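Local structure of transcriptional regulator, AsnC family (Agrobacterium tumefaciens str. C58, 3I4P) at residues Ala52-Pro56 against Val57-Thr61; Val109-Asp112 against Ile113-Asp117. The protein probably binds specific DNA sequences through a winged helix-turn-helix domain and regulates transcription, as a calcium-binding member of the Lrp/AsnC family. All coordinates share one frame; numbering follows the deposited sequence.

Interaction 1. Residues Ala52-Pro56 against Val57-Thr61; sequences ALLDP and VKVNT
Asp55 O receives Val59 N at 3.1 Å in an i-to-i+4 bond and, more weakly, Lys58 N, while Thr61 N reaches Pro56 O at 2.9 Å, so the chain leaving the strand at Leu54 coils into a single helix-like turn. The Thr61 bond, which spans five residues, is the straighter of the two at 161°. Backbone angles of Pro56, Val57 and Lys58 are helical, and Asn60, with positive phi (64°), ends the turn. Asp55 closes its start: with CG anti to the backbone N (chi1 -173°), the carboxylate folds forward and OD1 takes Val57 N at 3.0 Å in a weak, bent bond, the arrangement of an Asx turn. Its OD2 lies along the aliphatic end of Lys58, 3.6 Å from CE, but NZ stops 4.7 Å from OD2, too far for a salt bridge, though the charges may still attract. On the buried side Val59 CG1 meets Leu54 CD1 at 4.1 Å, the two side chains crossing at about a right angle. Asn60 ND2 bonds to Tyr151 O of the second subunit. The turn joins strand 47-54, which pairs antiparallel with a strand of that subunit, to strand 63-70, consistent with a connection between the DNA-binding and ligand-binding parts.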
ATOM      1  N   ALA A  52     -36.044   1.158  20.361  1.00 25.27           N
ATOM      2  CA  ALA A  52     -35.402   2.256  21.068  1.00 25.54           C
ATOM      3  C   ALA A  52     -33.939   2.310  20.618  1.00 26.34           C
ATOM      4  O   ALA A  52     -33.243   1.265  20.451  1.00 26.87           O
ATOM      5  CB  ALA A  52     -35.506   2.072  22.597  1.00 23.74           C
ATOM      6  N   LEU A  53     -33.479   3.528  20.398  1.00 26.86           N
ATOM      7  CA  LEU A  53     -32.082   3.783  20.061  1.00 27.48           C
ATOM      8  C   LEU A  53     -31.483   4.431  21.290  1.00 27.39           C
ATOM      9  O   LEU A  53     -32.046   5.378  21.836  1.00 26.99           O
ATOM     10  CB  LEU A  53     -31.979   4.741  18.872  1.00 26.82           C
ATOM     11  CG  LEU A  53     -32.497   4.243  17.535  1.00 27.56           C
ATOM     12  CD1 LEU A  53     -32.094   5.240  16.369  1.00 27.25           C
ATOM     13  CD2 LEU A  53     -31.978   2.833  17.274  1.00 25.48           C
ATOM     14  N   LEU A  54     -30.343   3.927  21.730  1.00 27.88           N
ATOM     15  CA  LEU A  54     -29.735   4.455  22.931  1.00 27.52           C
ATOM     16  C   LEU A  54     -28.540   5.306  22.599  1.00 28.17           C
ATOM     17  O   LEU A  54     -27.979   5.208  21.508  1.00 27.83           O
ATOM     18  CB  LEU A  54     -29.316   3.303  23.842  1.00 27.60           C
ATOM     19  CG  LEU A  54     -30.376   2.245  24.106  1.00 26.46           C
ATOM     20  CD1 LEU A  54     -29.761   1.214  25.027  1.00 26.39           C
ATOM     21  CD2 LEU A  54     -31.643   2.872  24.670  1.00 21.27           C
ATOM     22  N   ASP A  55     -28.146   6.113  23.580  1.00 28.95           N
ATOM     23  CA  ASP A  55     -27.003   7.004  23.486  1.00 29.35           C
ATOM     24  C   ASP A  55     -25.755   6.202  23.868  1.00 29.94           C
ATOM     25  O   ASP A  55     -25.651   5.718  24.987  1.00 29.78           O
ATOM     26  CB  ASP A  55     -27.209   8.199  24.412  1.00 29.23           C
ATOM     27  CG  ASP A  55     -26.133   9.274  24.262  1.00 30.53           C
ATOM     28  OD1 ASP A  55     -24.980   8.955  23.955  1.00 33.24           O
ATOM     29  OD2 ASP A  55     -26.425  10.462  24.517  1.00 32.95           O
ATOM     30  N   PRO A  56     -24.808   6.047  22.924  1.00 30.68           N
ATOM     31  CA  PRO A  56     -23.601   5.249  23.188  1.00 30.15           C
ATOM     32  C   PRO A  56     -22.719   5.814  24.313  1.00 29.71           C
ATOM     33  O   PRO A  56     -22.107   5.043  25.064  1.00 27.86           O
ATOM     34  CB  PRO A  56     -22.862   5.279  21.850  1.00 30.68           C
ATOM     35  CG  PRO A  56     -23.457   6.440  21.081  1.00 31.69           C
ATOM     36  CD  PRO A  56     -24.865   6.552  21.531  1.00 30.46           C
ATOM     37  N   VAL A  57     -22.668   7.142  24.433  1.00 29.06           N
ATOM     38  CA  VAL A  57     -21.950   7.780  25.547  1.00 29.13           C
ATOM     39  C   VAL A  57     -22.576   7.388  26.899  1.00 29.14           C
ATOM     40  O   VAL A  57     -21.863   7.162  27.853  1.00 29.50           O
ATOM     41  CB  VAL A  57     -21.875   9.320  25.377  1.00 29.16           C
ATOM     42  CG1 VAL A  57     -21.348   9.987  26.627  1.00 28.24           C
ATOM     43  CG2 VAL A  57     -21.028   9.667  24.133  1.00 27.85           C
ATOM     44  N   LYS A  58     -23.902   7.255  26.959  1.00 29.03           N
ATOM     45  CA  LYS A  58     -24.585   6.942  28.204  1.00 28.44           C
ATOM     46  C   LYS A  58     -24.628   5.461  28.533  1.00 27.27           C
ATOM     47  O   LYS A  58     -24.809   5.111  29.666  1.00 26.98           O
ATOM     48  CB  LYS A  58     -26.006   7.534  28.220  1.00 29.10           C
ATOM     49  CG  LYS A  58     -26.004   9.043  28.429  1.00 31.31           C
ATOM     50  CD  LYS A  58     -27.367   9.679  28.129  1.00 34.57           C
ATOM     51  CE  LYS A  58     -27.259  11.187  27.911  1.00 35.64           C
ATOM     52  NZ  LYS A  58     -26.542  11.857  29.029  1.00 37.26           N
ATOM     53  N   VAL A  59     -24.444   4.569  27.578  1.00 27.75           N
ATOM     54  CA  VAL A  59     -24.351   3.132  27.932  1.00 27.04           C
ATOM     55  C   VAL A  59     -22.897   2.641  27.888  1.00 27.05           C
ATOM     56  O   VAL A  59     -22.631   1.445  27.896  1.00 27.91           O
ATOM     57  CB  VAL A  59     -25.311   2.247  27.081  1.00 27.16           C
ATOM     58  CG1 VAL A  59     -26.742   2.629  27.371  1.00 25.44           C
ATOM     59  CG2 VAL A  59     -24.954   2.303  25.560  1.00 24.71           C
ATOM     60  N   ASN A  60     -21.963   3.578  27.848  1.00 27.13           N
ATOM     61  CA  ASN A  60     -20.515   3.276  27.924  1.00 27.78           C
ATOM     62  C   ASN A  60     -19.964   2.449  26.749  1.00 27.17           C
ATOM     63  O   ASN A  60     -19.131   1.558  26.926  1.00 27.06           O
ATOM     64  CB  ASN A  60     -20.170   2.624  29.283  1.00 27.67           C
ATOM     65  CG  ASN A  60     -18.687   2.713  29.618  1.00 28.72           C
ATOM     66  OD1 ASN A  60     -17.987   3.642  29.190  1.00 29.77           O
ATOM     67  ND2 ASN A  60     -18.196   1.738  30.379  1.00 29.57           N
ATOM     68  N   THR A  61     -20.427   2.768  25.553  1.00 27.18           N
ATOM     69  CA  THR A  61     -19.907   2.162  24.320  1.00 28.30           C
ATOM     70  C   THR A  61     -19.508   3.245  23.302  1.00 28.91           C
ATOM     71  O   THR A  61     -19.878   3.166  22.115  1.00 29.91           O
ATOM     72  CB  THR A  61     -20.942   1.217  23.713  1.00 27.79           C
ATOM     73  OG1 THR A  61     -22.033   1.985  23.234  1.00 27.29           O
ATOM     74  CG2 THR A  61     -21.454   0.232  24.760  1.00 29.91           C
TER

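Interaction 2. Residues Val109-Asp112 against Ile113-Asp117; sequences VVPD and IAAYD
Asp112 grips the first turn of the helix with two acceptors: its OD1 takes Ala115 N at 2.8 Å, and its carbonyl O takes Tyr116 N at 3.0 Å. The first is the capping bond of an N-cap aspartate, fairly straight at 158° and received nearly along the C-O axis of OD1; the second is the opening i-to-i+4 bond of the helix. CG of Asp112 sits between its backbone N and carbonyl carbon (chi1 53°), which turns the carboxylate over the end of the helix, where its negative charge would be favoured by the helix dipole. OD1 also rests 3.2 Å from Ala115 CB. That methyl group is the centre of the packing: the ring of Pro111 presses on it with both CG and CD, a tight fit with CD at 3.5 Å, and Val110 CB approaches it at 3.8 Å. Beside this, Val110 CG2 touches Tyr116 CB at 3.9 Å, so the last strand residue is packed against the first helical turn. The Tyr116 ring leads away from Val110, its OH bonded to Ser134 OG and its ring edge-to-face with Phe136. Pro111 O accepts from Lys62 NZ, and Tyr151 of the second subunit packs on Val110, Pro111 and Ala115. The corner carries the chain from strand 104-110, next to strand 63-70 in the antiparallel sheet, into helix 113-126, and Tyr116 lies against Val65 and Val67 of strand 63-70, as expected in the ferredoxin-like Lrp/AsnC domain.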
ATOM      1  N   VAL A 109     -18.262  -1.551  18.697  1.00 25.95           N
ATOM      2  CA  VAL A 109     -18.383  -0.491  19.722  1.00 25.46           C
ATOM      3  C   VAL A 109     -17.974  -1.040  21.128  1.00 26.16           C
ATOM      4  O   VAL A 109     -18.320  -2.170  21.525  1.00 25.01           O
ATOM      5  CB  VAL A 109     -19.803   0.176  19.710  1.00 25.75           C
ATOM      6  CG1 VAL A 109     -20.093   0.849  18.306  1.00 24.15           C
ATOM      7  CG2 VAL A 109     -20.864  -0.832  20.031  1.00 24.45           C
ATOM      8  N   VAL A 110     -17.220  -0.204  21.849  1.00 26.08           N
ATOM      9  CA  VAL A 110     -16.617  -0.523  23.139  1.00 25.53           C
ATOM     10  C   VAL A 110     -16.405   0.826  23.865  1.00 25.64           C
ATOM     11  O   VAL A 110     -16.472   1.891  23.226  1.00 24.33           O
ATOM     12  CB  VAL A 110     -15.256  -1.306  22.982  1.00 25.16           C
ATOM     13  CG1 VAL A 110     -15.491  -2.751  22.519  1.00 25.37           C
ATOM     14  CG2 VAL A 110     -14.284  -0.581  22.052  1.00 23.92           C
ATOM     15  N   PRO A 111     -16.143   0.795  25.197  1.00 25.95           N
ATOM     16  CA  PRO A 111     -15.850   2.057  25.928  1.00 25.92           C
ATOM     17  C   PRO A 111     -14.459   2.648  25.666  1.00 25.46           C
ATOM     18  O   PRO A 111     -14.288   3.873  25.725  1.00 25.57           O
ATOM     19  CB  PRO A 111     -15.974   1.655  27.402  1.00 25.66           C
ATOM     20  CG  PRO A 111     -15.748   0.155  27.403  1.00 26.24           C
ATOM     21  CD  PRO A 111     -16.358  -0.334  26.119  1.00 26.10           C
ATOM     22  N   ASP A 112     -13.482   1.790  25.388  1.00 25.33           N
ATOM     23  CA  ASP A 112     -12.073   2.226  25.331  1.00 25.55           C
ATOM     24  C   ASP A 112     -11.175   1.210  24.614  1.00 25.38           C
ATOM     25  O   ASP A 112     -11.633   0.118  24.268  1.00 25.33           O
ATOM     26  CB  ASP A 112     -11.530   2.552  26.739  1.00 26.03           C
ATOM     27  CG  ASP A 112     -11.739   1.420  27.759  1.00 28.00           C
ATOM     28  OD1 ASP A 112     -11.732   0.220  27.399  1.00 27.46           O
ATOM     29  OD2 ASP A 112     -11.897   1.754  28.963  1.00 33.50           O
ATOM     30  N   ILE A 113      -9.911   1.590  24.395  1.00 24.84           N
ATOM     31  CA  ILE A 113      -8.911   0.735  23.765  1.00 24.27           C
ATOM     32  C   ILE A 113      -8.755  -0.605  24.508  1.00 23.97           C
ATOM     33  O   ILE A 113      -8.742  -1.652  23.878  1.00 24.27           O
ATOM     34  CB  ILE A 113      -7.527   1.490  23.612  1.00 24.24           C
ATOM     35  CG1 ILE A 113      -7.581   2.461  22.443  1.00 25.20           C
ATOM     36  CG2 ILE A 113      -6.340   0.550  23.426  1.00 22.09           C
ATOM     37  CD1 ILE A 113      -6.416   3.513  22.482  1.00 25.80           C
ATOM     38  N   ALA A 114      -8.665  -0.581  25.833  1.00 24.03           N
ATOM     39  CA  ALA A 114      -8.516  -1.824  26.607  1.00 24.02           C
ATOM     40  C   ALA A 114      -9.704  -2.777  26.393  1.00 23.82           C
ATOM     41  O   ALA A 114      -9.486  -3.968  26.204  1.00 23.37           O
ATOM     42  CB  ALA A 114      -8.284  -1.540  28.104  1.00 22.88           C
ATOM     43  N   ALA A 115     -10.939  -2.247  26.400  1.00 24.33           N
ATOM     44  CA  ALA A 115     -12.143  -3.043  26.099  1.00 24.78           C
ATOM     45  C   ALA A 115     -12.056  -3.618  24.672  1.00 25.12           C
ATOM     46  O   ALA A 115     -12.509  -4.708  24.418  1.00 25.06           O
ATOM     47  CB  ALA A 115     -13.436  -2.202  26.250  1.00 24.51           C
ATOM     48  N   TYR A 116     -11.471  -2.869  23.745  1.00 26.01           N
ATOM     49  CA  TYR A 116     -11.291  -3.359  22.382  1.00 26.53           C
ATOM     50  C   TYR A 116     -10.300  -4.464  22.341  1.00 25.80           C
ATOM     51  O   TYR A 116     -10.547  -5.474  21.691  1.00 26.09           O
ATOM     52  CB  TYR A 116     -10.839  -2.295  21.365  1.00 26.81           C
ATOM     53  CG  TYR A 116     -10.660  -2.927  20.000  1.00 27.39           C
ATOM     54  CD1 TYR A 116     -11.774  -3.334  19.266  1.00 31.50           C
ATOM     55  CD2 TYR A 116      -9.397  -3.163  19.460  1.00 29.38           C
ATOM     56  CE1 TYR A 116     -11.639  -3.943  18.020  1.00 31.60           C
ATOM     57  CE2 TYR A 116      -9.259  -3.766  18.195  1.00 30.01           C
ATOM     58  CZ  TYR A 116     -10.391  -4.148  17.509  1.00 29.95           C
ATOM     59  OH  TYR A 116     -10.320  -4.747  16.307  1.00 33.95           O
ATOM     60  N   ASP A 117      -9.150  -4.239  22.966  1.00 25.81           N
ATOM     61  CA  ASP A 117      -8.142  -5.299  23.113  1.00 25.62           C
ATOM     62  C   ASP A 117      -8.755  -6.619  23.635  1.00 25.33           C
ATOM     63  O   ASP A 117      -8.554  -7.656  23.028  1.00 25.03           O
ATOM     64  CB  ASP A 117      -6.980  -4.839  23.984  1.00 25.67           C
ATOM     65  CG  ASP A 117      -5.792  -5.802  23.936  1.00 26.56           C
ATOM     66  OD1 ASP A 117      -5.498  -6.382  22.872  1.00 28.72           O
ATOM     67  OD2 ASP A 117      -5.140  -5.990  24.976  1.00 31.88           O
TER

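Interactions 1 and 2 follow one another along the chain, their centres about 15 Å apart, and touch directly: Asn60 O lies 3.2 Å from Pro111 CB, and Thr61 O 3.8 Å from Val109 CB. The turn leading to strand 63-70 therefore packs on the corner where strand 104-110 gives way to helix 113-126. Tyr151 of the second subunit is a shared neighbour that bridges the two. Calcium concerns interaction 2 more closely: the Tyr116 side chain is about 5 Å from that of Val132, a residue of a known calcium site whose ion is not bound to this chain in the model. Separately, a bound calcium ion lies about 8 Å from the Tyr116 side chain; interaction 1 lies away from the calcium-site residues.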